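PDB 2DBY: GTP-binding protein from Thermus thermophilus, which binds GDP and is probably a ribosome-binding ATPase of the YchF/OLA1 subfamily of OBG GTPases. Local coordinates for residues 158-170 / 183-195. Sequence-based numbering, arbitrary orientation.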
loop_
_atom_site.group_PDB
_atom_site.type_symbol
_atom_site.label_atom_id
_atom_site.label_comp_id
_atom_site.label_asym_id
_atom_site.label_seq_id
_atom_site.Cartn_x
_atom_site.Cartn_y
_atom_site.Cartn_z
ATOM N N ARG A 158 3.583 35.530 3.751
ATOM C CA ARG A 158 2.877 34.910 4.878
ATOM C C ARG A 158 2.249 33.538 4.571
ATOM O O ARG A 158 1.961 32.760 5.490
ATOM C CB ARG A 158 1.789 35.853 5.425
ATOM C CG ARG A 158 0.529 35.942 4.570
ATOM C CD ARG A 158 -0.643 36.554 5.357
ATOM N NE ARG A 158 -1.922 36.447 4.642
ATOM C CZ ARG A 158 -3.107 36.770 5.160
ATOM N NH1 ARG A 158 -3.194 37.227 6.405
ATOM N NH2 ARG A 158 -4.213 36.637 4.433
ATOM N N GLU A 159 2.029 33.236 3.292
ATOM C CA GLU A 159 1.435 31.952 2.916
ATOM C C GLU A 159 2.342 30.774 3.252
ATOM O O GLU A 159 1.903 29.622 3.273
ATOM C CB GLU A 159 1.123 31.936 1.416
ATOM C CG GLU A 159 -0.364 31.963 1.073
ATOM C CD GLU A 159 -1.136 33.025 1.829
ATOM O OE1 GLU A 159 -1.431 32.815 3.028
ATOM O OE2 GLU A 159 -1.445 34.075 1.224
ATOM N N ARG A 160 3.614 31.062 3.490
ATOM C CA ARG A 160 4.582 30.027 3.810
ATOM C C ARG A 160 4.638 29.804 5.331
ATOM O O ARG A 160 5.140 28.786 5.804
ATOM C CB ARG A 160 5.968 30.457 3.308
ATOM C CG ARG A 160 6.023 30.778 1.803
ATOM C CD ARG A 160 5.721 29.523 1.000
ATOM N NE ARG A 160 6.874 28.619 0.982
ATOM C CZ ARG A 160 6.793 27.318 0.724
ATOM N NH1 ARG A 160 5.611 26.773 0.470
ATOM N NH2 ARG A 160 7.890 26.572 0.717
ATOM N N LEU A 161 4.114 30.749 6.094
ATOM C CA LEU A 161 4.179 30.644 7.547
ATOM C C LEU A 161 3.614 29.341 8.149
ATOM O O LEU A 161 4.207 28.760 9.081
ATOM C CB LEU A 161 3.498 31.874 8.162
ATOM C CG LEU A 161 3.587 32.056 9.673
ATOM C CD1 LEU A 161 5.022 31.948 10.152
ATOM C CD2 LEU A 161 3.017 33.407 10.019
ATOM N N PRO A 162 2.467 28.860 7.646
ATOM C CA PRO A 162 1.955 27.615 8.234
ATOM C C PRO A 162 2.936 26.442 8.089
ATOM O O PRO A 162 3.034 25.586 8.980
ATOM C CB PRO A 162 0.646 27.381 7.481
ATOM C CG PRO A 162 0.201 28.790 7.141
ATOM C CD PRO A 162 1.473 29.474 6.744
ATOM N N LEU A 163 3.646 26.361 6.967
ATOM C CA LEU A 163 4.596 25.264 6.809
ATOM C C LEU A 163 5.737 25.414 7.818
ATOM O O LEU A 163 6.226 24.432 8.387
ATOM C CB LEU A 163 5.161 25.238 5.381
ATOM C CG LEU A 163 4.210 24.639 4.335
ATOM C CD1 LEU A 163 3.061 25.607 4.041
ATOM C CD2 LEU A 163 5.012 24.355 3.072
ATOM N N LEU A 164 6.175 26.646 8.047
ATOM C CA LEU A 164 7.248 26.873 9.010
ATOM C C LEU A 164 6.802 26.417 10.411
ATOM O O LEU A 164 7.569 25.768 11.128
ATOM C CB LEU A 164 7.624 28.374 9.056
ATOM C CG LEU A 164 8.628 28.776 10.137
ATOM C CD1 LEU A 164 10.003 28.124 9.871
ATOM C CD2 LEU A 164 8.754 30.304 10.153
ATOM N N GLU A 165 5.575 26.770 10.807
ATOM C CA GLU A 165 5.102 26.401 12.145
ATOM C C GLU A 165 4.917 24.888 12.289
ATOM O O GLU A 165 5.190 24.307 13.351
ATOM C CB GLU A 165 3.824 27.156 12.476
ATOM C CG GLU A 165 4.028 28.698 12.412
ATOM C CD GLU A 165 5.291 29.147 13.135
ATOM O OE1 GLU A 165 6.339 29.327 12.466
ATOM O OE2 GLU A 165 5.256 29.298 14.380
ATOM N N ALA A 166 4.496 24.244 11.207
ATOM C CA ALA A 166 4.359 22.782 11.229
ATOM C C ALA A 166 5.757 22.171 11.401
ATOM O O ALA A 166 5.963 21.227 12.174
ATOM C CB ALA A 166 3.733 22.307 9.922
ATOM N N ALA A 167 6.717 22.697 10.648
ATOM C CA ALA A 167 8.093 22.206 10.727
ATOM C C ALA A 167 8.655 22.369 12.155
ATOM O O ALA A 167 9.362 21.481 12.650
ATOM C CB ALA A 167 8.979 22.951 9.705
ATOM N N GLU A 168 8.338 23.487 12.815
ATOM C CA GLU A 168 8.823 23.720 14.195
ATOM C C GLU A 168 8.317 22.597 15.099
ATOM O O GLU A 168 9.053 22.086 15.947
ATOM C CB GLU A 168 8.276 25.056 14.757
ATOM C CG GLU A 168 8.697 26.365 14.066
ATOM C CD GLU A 168 10.093 26.829 14.435
ATOM O OE1 GLU A 168 10.451 27.976 14.060
ATOM O OE2 GLU A 168 10.835 26.055 15.085
ATOM N N GLY A 169 7.049 22.221 14.914
ATOM C CA GLY A 169 6.452 21.181 15.749
ATOM C C GLY A 169 7.048 19.823 15.462
ATOM O O GLY A 169 7.376 19.079 16.378
ATOM N N LEU A 170 7.187 19.499 14.186
ATOM C CA LEU A 170 7.777 18.220 13.792
ATOM C C LEU A 170 9.198 18.127 14.309
ATOM O O LEU A 170 9.638 17.069 14.711
ATOM C CB LEU A 170 7.743 18.085 12.257
ATOM C CG LEU A 170 6.329 17.778 11.719
ATOM C CD1 LEU A 170 6.213 18.135 10.256
ATOM C CD2 LEU A 170 6.019 16.299 11.959
ATOM N N PHE A 183 2.857 12.238 14.509
ATOM C CA PHE A 183 2.568 13.622 14.905
ATOM C C PHE A 183 1.081 13.848 14.622
ATOM O O PHE A 183 0.563 13.411 13.595
ATOM C CB PHE A 183 3.425 14.596 14.095
ATOM C CG PHE A 183 3.451 15.985 14.671
ATOM C CD1 PHE A 183 4.336 16.297 15.700
ATOM C CD2 PHE A 183 2.577 16.955 14.211
ATOM C CE1 PHE A 183 4.345 17.567 16.279
ATOM C CE2 PHE A 183 2.567 18.247 14.779
ATOM C CZ PHE A 183 3.459 18.547 15.821
ATOM N N PRO A 184 0.352 14.506 15.545
ATOM C CA PRO A 184 -1.078 14.731 15.298
ATOM C C PRO A 184 -1.345 15.476 14.008
ATOM O O PRO A 184 -0.653 16.433 13.672
ATOM C CB PRO A 184 -1.536 15.572 16.501
ATOM C CG PRO A 184 -0.557 15.259 17.573
ATOM C CD PRO A 184 0.779 15.098 16.828
ATOM N N PRO A 185 -2.394 15.087 13.284
ATOM C CA PRO A 185 -2.662 15.798 12.037
ATOM C C PRO A 185 -3.189 17.223 12.254
ATOM O O PRO A 185 -3.758 17.540 13.299
ATOM C CB PRO A 185 -3.700 14.908 11.355
ATOM C CG PRO A 185 -4.489 14.389 12.529
ATOM C CD PRO A 185 -3.373 14.007 13.507
ATOM N N SER A 186 -2.979 18.059 11.248
ATOM C CA SER A 186 -3.428 19.437 11.247
ATOM C C SER A 186 -3.254 19.915 9.820
ATOM O O SER A 186 -2.496 19.318 9.054
ATOM C CB SER A 186 -2.581 20.298 12.196
ATOM O OG SER A 186 -1.361 20.693 11.587
ATOM N N GLU A 187 -3.932 20.996 9.457
ATOM C CA GLU A 187 -3.822 21.516 8.104
ATOM C C GLU A 187 -2.392 21.945 7.789
ATOM O O GLU A 187 -1.887 21.683 6.700
ATOM C CB GLU A 187 -4.759 22.711 7.910
ATOM C CG GLU A 187 -4.785 23.233 6.479
ATOM C CD GLU A 187 -5.701 24.436 6.296
ATOM O OE1 GLU A 187 -6.913 24.318 6.599
ATOM O OE2 GLU A 187 -5.205 25.495 5.847
ATOM N N ALA A 188 -1.737 22.607 8.737
ATOM C CA ALA A 188 -0.365 23.065 8.497
ATOM C C ALA A 188 0.594 21.890 8.288
ATOM O O ALA A 188 1.416 21.917 7.375
ATOM C CB ALA A 188 0.117 23.937 9.650
ATOM N N VAL A 189 0.487 20.866 9.128
ATOM C CA VAL A 189 1.365 19.704 8.995
ATOM C C VAL A 189 1.109 19.003 7.651
ATOM O O VAL A 189 2.033 18.567 6.964
ATOM C CB VAL A 189 1.147 18.735 10.191
ATOM C CG1 VAL A 189 1.812 17.363 9.917
ATOM C CG2 VAL A 189 1.734 19.376 11.459
ATOM N N ALA A 190 -0.150 18.922 7.253
ATOM C CA ALA A 190 -0.455 18.283 5.983
ATOM C C ALA A 190 0.185 19.033 4.811
ATOM O O ALA A 190 0.714 18.411 3.888
ATOM C CB ALA A 190 -1.958 18.199 5.795
ATOM N N ARG A 191 0.136 20.366 4.836
ATOM C CA ARG A 191 0.729 21.144 3.740
ATOM C C ARG A 191 2.245 20.973 3.731
ATOM O O ARG A 191 2.871 20.855 2.684
ATOM C CB ARG A 191 0.397 22.631 3.887
ATOM C CG ARG A 191 -1.061 22.957 3.644
ATOM C CD ARG A 191 -1.292 24.453 3.796
ATOM N NE ARG A 191 -0.440 25.227 2.894
ATOM C CZ ARG A 191 -0.264 26.545 2.985
ATOM N NH1 ARG A 191 -0.879 27.225 3.937
ATOM N NH2 ARG A 191 0.516 27.183 2.125
ATOM N N PHE A 192 2.838 20.953 4.912
ATOM C CA PHE A 192 4.274 20.789 4.978
ATOM C C PHE A 192 4.714 19.418 4.427
ATOM O O PHE A 192 5.655 19.327 3.629
ATOM C CB PHE A 192 4.765 20.925 6.426
ATOM C CG PHE A 192 6.231 20.636 6.577
ATOM C CD1 PHE A 192 7.175 21.610 6.248
ATOM C CD2 PHE A 192 6.671 19.366 6.939
ATOM C CE1 PHE A 192 8.531 21.327 6.268
ATOM C CE2 PHE A 192 8.026 19.068 6.964
ATOM C CZ PHE A 192 8.964 20.054 6.624
ATOM N N LEU A 193 4.032 18.352 4.849
ATOM C CA LEU A 193 4.444 17.014 4.422
ATOM C C LEU A 193 4.198 16.731 2.942
ATOM O O LEU A 193 4.862 15.881 2.353
ATOM C CB LEU A 193 3.769 15.944 5.299
ATOM C CG LEU A 193 4.262 15.869 6.756
ATOM C CD1 LEU A 193 3.440 14.860 7.550
ATOM C CD2 LEU A 193 5.754 15.475 6.753
ATOM N N LYS A 194 3.258 17.453 2.343
ATOM C CA LYS A 194 2.990 17.285 0.922
ATOM C C LYS A 194 4.193 17.861 0.175
ATOM O O LYS A 194 4.681 17.273 -0.786
ATOM C CB LYS A 194 1.723 18.043 0.519
ATOM C CG LYS A 194 1.318 17.832 -0.940
ATOM C CD LYS A 194 0.106 18.697 -1.304
ATOM C CE LYS A 194 -0.189 18.649 -2.804
ATOM N NZ LYS A 194 -1.130 19.738 -3.220
ATOM N N GLU A 195 4.690 19.000 0.646
ATOM C CA GLU A 195 5.839 19.643 0.021
ATOM C C GLU A 195 7.158 18.951 0.361
ATOM O O GLU A 195 8.046 18.850 -0.492
ATOM C CB GLU A 195 5.921 21.115 0.445
ATOM C CG GLU A 195 7.230 21.789 0.059
ATOM C CD GLU A 195 7.177 23.310 0.186
ATOM O OE1 GLU A 195 6.239 23.916 -0.378
ATOM O OE2 GLU A 195 8.077 23.889 0.840
#
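At the start of segment 158-170, the carbonyl oxygen of Glu159 accepts a bent hydrogen bond from Arg191 NH2 (N-H...O angle 139°), the oxygen tilted out of the guanidinium plane. Next to it Arg160 turns its end back across the interface and meets the Glu195 carboxylate end-on. Arg160 NH1 reaches Glu195 OE1 and NH2 reaches OE2 (2.7 Å for NH2 to OE2) with the two planes only 27° apart, a geometry that fixes the rotation of both groups. Glu195 OE2 is shared with Arg146, and Arg160 NE pairs with Glu153, both on helix 124-156. Pro162 follows with its ring against Ala188 and Arg191 NH1. Leu163 divides its branches: CD1 lies over one face of the Arg191 guanidinium, 3.6 Å from CZ, while CD2 rests beside the Glu195 carboxylate. Ala166 marks the close crossing, its CB 3.5 Å from Ala188 O and also touching Val189 and Phe192. Phe192 enters as a single knob among Leu163, Ala166, Ala167 and Leu170, and Ala167 makes an off-centre CH-pi contact with its ring. At Gly169, where no side chain intervenes, Phe183 CE1 comes within 3.4 Å of Gly169 O. Leu170 CD2 meets Phe183 CG at 3.7 Å, and Leu170 CD1 approaches Phe192 CD2 at 3.6 Å. The 161-170 and 187-195 helix segments thus cross almost perpendicularly, axes 7.9 Å apart, with Ala166 and Ala167 allowing the close approach; together with helix 124-156 they form the helical arm, probably in part coiled coil, inserted between two strands of the G domain in YchF proteins.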